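Local coordinates for alkylhalidase CmlS (Streptomyces venezuelae, PDB 3I3L), which acts as a flavin-dependent halogenase in chloramphenicol biosynthesis and carries a covalently attached flavin-adenine dinucleotide, at residues Q523-L528 with K536-R541; F96-D101 with S228-D233. One frame throughout, in Å; residues are numbered along the deposited sequence.

Interaction 1: Q523-L528 with K536-R541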
# COMPACT_ATOMS: atom_id res chain seq x y z
N GLN A 523 32.19 -6.66 -6.70
CA GLN A 523 33.46 -6.21 -7.24
C GLN A 523 33.28 -5.05 -8.18
O GLN A 523 34.02 -4.06 -8.09
CB GLN A 523 34.15 -7.35 -7.95
CG GLN A 523 34.90 -8.23 -6.99
CD GLN A 523 36.23 -7.62 -6.60
OE1 GLN A 523 36.50 -6.43 -6.87
NE2 GLN A 523 37.07 -8.42 -5.96
N ILE A 524 32.28 -5.16 -9.05
CA ILE A 524 31.92 -4.04 -9.88
C ILE A 524 31.89 -2.74 -9.07
O ILE A 524 32.50 -1.75 -9.48
CB ILE A 524 30.57 -4.25 -10.58
CG1 ILE A 524 30.63 -5.51 -11.47
CG2 ILE A 524 30.18 -2.96 -11.34
CD1 ILE A 524 29.39 -5.80 -12.31
N PHE A 525 31.24 -2.77 -7.92
CA PHE A 525 30.95 -1.52 -7.21
C PHE A 525 32.10 -1.01 -6.37
O PHE A 525 32.21 0.19 -6.14
CB PHE A 525 29.61 -1.60 -6.45
CG PHE A 525 28.43 -1.72 -7.38
CD1 PHE A 525 27.88 -0.60 -7.99
CD2 PHE A 525 27.92 -2.98 -7.72
CE1 PHE A 525 26.81 -0.70 -8.92
CE2 PHE A 525 26.87 -3.09 -8.62
CZ PHE A 525 26.32 -1.95 -9.23
N GLN A 526 32.95 -1.93 -5.94
CA GLN A 526 34.23 -1.60 -5.32
C GLN A 526 35.16 -0.87 -6.33
O GLN A 526 35.77 0.14 -6.01
CB GLN A 526 34.91 -2.89 -4.86
CG GLN A 526 36.16 -2.63 -4.04
CD GLN A 526 35.81 -1.80 -2.84
OE1 GLN A 526 34.90 -2.16 -2.06
NE2 GLN A 526 36.48 -0.67 -2.67
N ASP A 527 35.21 -1.38 -7.54
CA ASP A 527 35.96 -0.76 -8.63
C ASP A 527 35.39 0.61 -8.91
O ASP A 527 36.13 1.59 -9.04
CB ASP A 527 35.90 -1.62 -9.91
CG ASP A 527 36.65 -2.95 -9.78
OD1 ASP A 527 37.53 -3.09 -8.90
OD2 ASP A 527 36.39 -3.87 -10.58
N LEU A 528 34.06 0.70 -8.94
CA LEU A 528 33.41 1.99 -9.10
C LEU A 528 33.83 2.97 -7.98
O LEU A 528 34.11 4.14 -8.25
CB LEU A 528 31.88 1.84 -9.18
CG LEU A 528 31.09 3.09 -9.52
CD1 LEU A 528 29.75 2.70 -10.23
CD2 LEU A 528 30.81 4.01 -8.30
N LYS A 536 28.16 4.31 -18.86
CA LYS A 536 28.49 3.36 -19.92
C LYS A 536 29.31 2.18 -19.39
O LYS A 536 29.03 1.04 -19.71
CB LYS A 536 29.23 4.08 -21.08
CG LYS A 536 28.31 4.98 -21.91
CD LYS A 536 29.15 5.92 -22.82
CE LYS A 536 28.22 6.85 -23.60
NZ LYS A 536 28.96 7.66 -24.60
N THR A 537 30.32 2.45 -18.56
CA THR A 537 31.11 1.37 -18.03
C THR A 537 30.29 0.50 -17.10
O THR A 537 30.39 -0.73 -17.10
CB THR A 537 32.36 1.88 -17.25
OG1 THR A 537 33.25 2.61 -18.13
CG2 THR A 537 33.09 0.65 -16.65
N LEU A 538 29.49 1.13 -16.25
CA LEU A 538 28.68 0.37 -15.30
C LEU A 538 27.72 -0.61 -16.03
O LEU A 538 27.65 -1.80 -15.72
CB LEU A 538 27.91 1.34 -14.41
CG LEU A 538 27.09 0.70 -13.27
CD1 LEU A 538 27.81 -0.42 -12.54
CD2 LEU A 538 26.68 1.79 -12.32
N VAL A 539 27.01 -0.12 -17.03
CA VAL A 539 26.11 -0.98 -17.82
C VAL A 539 26.85 -2.17 -18.40
O VAL A 539 26.40 -3.32 -18.29
CB VAL A 539 25.40 -0.18 -18.93
CG1 VAL A 539 24.63 -1.12 -19.93
CG2 VAL A 539 24.52 0.83 -18.29
N LYS A 540 28.02 -1.90 -18.95
CA LYS A 540 28.81 -2.97 -19.56
C LYS A 540 29.25 -4.03 -18.56
O LYS A 540 29.16 -5.22 -18.82
CB LYS A 540 29.99 -2.39 -20.36
CG LYS A 540 31.22 -3.34 -20.45
CD LYS A 540 31.94 -3.29 -21.83
CE LYS A 540 33.40 -3.88 -21.72
NZ LYS A 540 34.27 -3.24 -20.62
N ARG A 541 29.77 -3.59 -17.43
CA ARG A 541 30.20 -4.48 -16.39
C ARG A 541 29.04 -5.32 -15.85
O ARG A 541 29.20 -6.50 -15.53
CB ARG A 541 30.79 -3.67 -15.24
CG ARG A 541 32.12 -3.02 -15.54
CD ARG A 541 33.25 -4.03 -15.56
NE ARG A 541 33.45 -4.77 -14.30
CZ ARG A 541 34.27 -4.40 -13.31
NH1 ARG A 541 34.95 -3.26 -13.35
NH2 ARG A 541 34.40 -5.13 -12.24
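A helical hairpin in the C-terminal domain is fastened here by Ile524, Phe525, Asp527 and Leu528 of helix 519-531 against Leu538 and Arg541 of helix 535-543. The two segments run nearly antiparallel, their axes 161° apart and 10.8 Å from each other at closest approach, and the contact illustrates how an ion pair can flank an apolar seam. Arg541 grips Asp527 end-on, with both terminal nitrogens on a single oxygen: NH2 lies 2.9 Å from Asp527 OD2 with a fairly straight bond (160°), and NH1 is 3.2 Å from the same OD2 in a more bent one. Both bonds stay close to the guanidinium plane and reach OD2 on its anti side, somewhat out of the carboxylate plane. Bends at chi2 and chi3 fold the arginine back, laying one guanidinium face over Ile524 CB, with Ile524 CG1 3.9 Å from Arg541 NH2. With an alanine in place of Arg541, the Asp527 carboxylate would probably lose its cationic partner across the contact, and Ile524 part of its cover. Leu538 carries the apolar half. Its CG is anti to the backbone N (chi1 -175°), which extends the two methyls toward the other helix: CD1 meets Ile524 CG2 at 3.7 Å and Phe525 CE1 at 3.8 Å, while CD2 touches Leu528 CD1 at 3.8 Å. Phe533, in the turn of the hairpin, packs on Asp527, Leu528 and Leu538. Beyond it, Leu528 and Leu538 both rest on Phe476 of strand 473-478 and Leu564 of strand 564-568, and helix 551-560 adds Leu558 against Phe525 and Val555 against Leu538.

Interaction 2: F96-D101 with S228-D233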
# COMPACT_ATOMS: atom_id res chain seq x y z
N PHE A 96 -8.27 10.73 -10.77
CA PHE A 96 -8.19 11.79 -9.78
C PHE A 96 -8.61 13.14 -10.35
O PHE A 96 -8.10 13.55 -11.42
CB PHE A 96 -6.76 11.88 -9.25
CG PHE A 96 -6.37 10.70 -8.44
CD1 PHE A 96 -6.53 10.69 -7.07
CD2 PHE A 96 -5.91 9.57 -9.05
CE1 PHE A 96 -6.22 9.59 -6.32
CE2 PHE A 96 -5.59 8.43 -8.29
CZ PHE A 96 -5.73 8.45 -6.92
N LEU A 97 -9.55 13.81 -9.68
CA LEU A 97 -9.88 15.20 -10.04
C LEU A 97 -9.33 16.05 -8.94
O LEU A 97 -9.96 16.18 -7.91
CB LEU A 97 -11.38 15.43 -10.23
CG LEU A 97 -12.07 14.37 -11.12
CD1 LEU A 97 -13.50 14.77 -11.44
CD2 LEU A 97 -11.30 14.12 -12.39
N TRP A 98 -8.12 16.58 -9.16
CA TRP A 98 -7.22 16.93 -8.06
C TRP A 98 -6.82 18.39 -8.04
O TRP A 98 -5.92 18.82 -8.77
CB TRP A 98 -5.94 16.02 -8.10
CG TRP A 98 -5.34 15.90 -6.73
CD1 TRP A 98 -4.17 16.43 -6.31
CD2 TRP A 98 -5.92 15.23 -5.62
NE1 TRP A 98 -3.97 16.12 -4.98
CE2 TRP A 98 -5.05 15.41 -4.53
CE3 TRP A 98 -7.10 14.50 -5.43
CZ2 TRP A 98 -5.31 14.88 -3.26
CZ3 TRP A 98 -7.37 14.00 -4.16
CH2 TRP A 98 -6.47 14.18 -3.09
N GLY A 99 -7.51 19.15 -7.20
CA GLY A 99 -7.39 20.60 -7.25
C GLY A 99 -8.51 21.17 -8.08
O GLY A 99 -9.31 20.40 -8.66
N GLN A 100 -8.60 22.51 -8.14
CA GLN A 100 -9.69 23.14 -8.91
C GLN A 100 -9.16 23.53 -10.27
O GLN A 100 -7.98 23.86 -10.40
CB GLN A 100 -10.28 24.35 -8.16
CG GLN A 100 -10.98 23.96 -6.82
CD GLN A 100 -12.19 23.06 -7.04
OE1 GLN A 100 -13.03 23.33 -7.90
NE2 GLN A 100 -12.25 21.95 -6.29
N ASP A 101 -10.02 23.44 -11.29
CA ASP A 101 -9.61 23.75 -12.67
C ASP A 101 -8.33 23.07 -13.10
O ASP A 101 -7.42 23.70 -13.66
CB ASP A 101 -9.49 25.25 -12.83
CG ASP A 101 -10.84 25.92 -12.76
OD1 ASP A 101 -11.59 25.76 -13.78
OD2 ASP A 101 -11.15 26.53 -11.69
N SER A 228 -11.38 9.97 -7.21
CA SER A 228 -11.08 10.76 -5.99
C SER A 228 -11.12 12.22 -6.39
O SER A 228 -10.48 12.62 -7.36
CB SER A 228 -9.73 10.43 -5.38
OG SER A 228 -9.55 9.04 -5.15
N ILE A 229 -11.88 13.02 -5.65
CA ILE A 229 -12.27 14.36 -6.12
C ILE A 229 -12.20 15.34 -4.98
O ILE A 229 -12.83 15.16 -3.95
CB ILE A 229 -13.70 14.34 -6.67
CG1 ILE A 229 -13.83 13.25 -7.73
CG2 ILE A 229 -14.14 15.75 -7.16
CD1 ILE A 229 -15.22 13.18 -8.43
N THR A 230 -11.34 16.33 -5.15
CA THR A 230 -11.12 17.31 -4.12
C THR A 230 -12.26 18.36 -4.11
O THR A 230 -12.80 18.71 -5.15
CB THR A 230 -9.78 18.01 -4.25
OG1 THR A 230 -9.74 18.79 -5.46
CG2 THR A 230 -8.64 16.97 -4.25
N PHE A 231 -12.60 18.84 -2.92
CA PHE A 231 -13.43 20.05 -2.71
C PHE A 231 -12.88 20.78 -1.47
O PHE A 231 -11.81 20.40 -0.92
CB PHE A 231 -14.91 19.66 -2.54
CG PHE A 231 -15.22 18.95 -1.22
CD1 PHE A 231 -15.97 19.59 -0.23
CD2 PHE A 231 -14.86 17.60 -1.00
CE1 PHE A 231 -16.29 18.93 0.95
CE2 PHE A 231 -15.17 16.92 0.19
CZ PHE A 231 -15.86 17.59 1.18
N GLU A 232 -13.60 21.81 -1.01
CA GLU A 232 -13.10 22.70 0.04
C GLU A 232 -12.62 22.03 1.30
O GLU A 232 -11.62 22.45 1.85
CB GLU A 232 -14.20 23.75 0.47
CG GLU A 232 -13.75 24.53 1.79
CD GLU A 232 -14.68 25.70 2.21
OE1 GLU A 232 -15.88 25.47 2.52
OE2 GLU A 232 -14.19 26.87 2.24
N ASP A 233 -13.40 21.06 1.79
CA ASP A 233 -13.20 20.47 3.10
C ASP A 233 -12.58 19.05 3.01
O ASP A 233 -12.63 18.28 4.00
CB ASP A 233 -14.53 20.36 3.90
CG ASP A 233 -15.15 21.70 4.24
OD1 ASP A 233 -14.42 22.61 4.70
OD2 ASP A 233 -16.38 21.81 4.06
O HOH W 1 -11.93 18.79 -7.50
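Leu97 hydrogen-bonds to Ser228 and Thr230, the residues either side of its bridge partner Ile229, through both of its backbone polar groups: its N donates to Ser228 O at 2.8 Å, and its O accepts from Thr230 N at 3.1 Å, both nearly straight bonds. Past the last strand residue the ladder is continued by a side chain, since Gly99 N donates to Thr230 OG1 at 2.9 Å. The threonine hydroxyl lies between its own backbone N and carbonyl carbon (chi1 66°), which brings OG1 within bonding distance of the Gly99 amide. OG1 also bonds to the carboxylate of Glu385, as does Gln100 NE2, so one acidic group serves both segments; Gln100 N is met by Thr384 OG1. Trp98 NE1 is satisfied by Phe377 O, while the indole face receives Thr230 CG2, modelled too close for the spacing to be trusted. Leu97 CD1 and Ile229 CD1 lie side by side at 3.8 Å on one face of the sheet; on the other, Ser228 OG is 3.6 Å from Phe96 CE1, and Phe96 stacks on Trp105. Two parallel strands, 89-97 and 226-231, thus join within the large mixed sheet of the FAD-binding domain, consistent with the sheet beside the flavin in related FAD-dependent monooxygenases.

How the interactions relate
Interactions 1 and 2 belong to different domains, with centres 46 Å apart and nearest atoms about 33 Å apart, so neither touches the other. They follow in series along the chain, the strand pairing of the FAD-binding domain closing before the hairpin of the C-terminal domain begins. Only interaction 2 approaches the cofactor: the side chain of Ser228 is about 8 Å from FAD and about 7 Å from that of Ser325, an FAD-binding residue. Interaction 1 lies away from these sites, its centre 34 Å from that of the chain. The pair contrasts segments far apart in sequence, joined largely by parallel strand pairing, with segments close in sequence, joined through side chains.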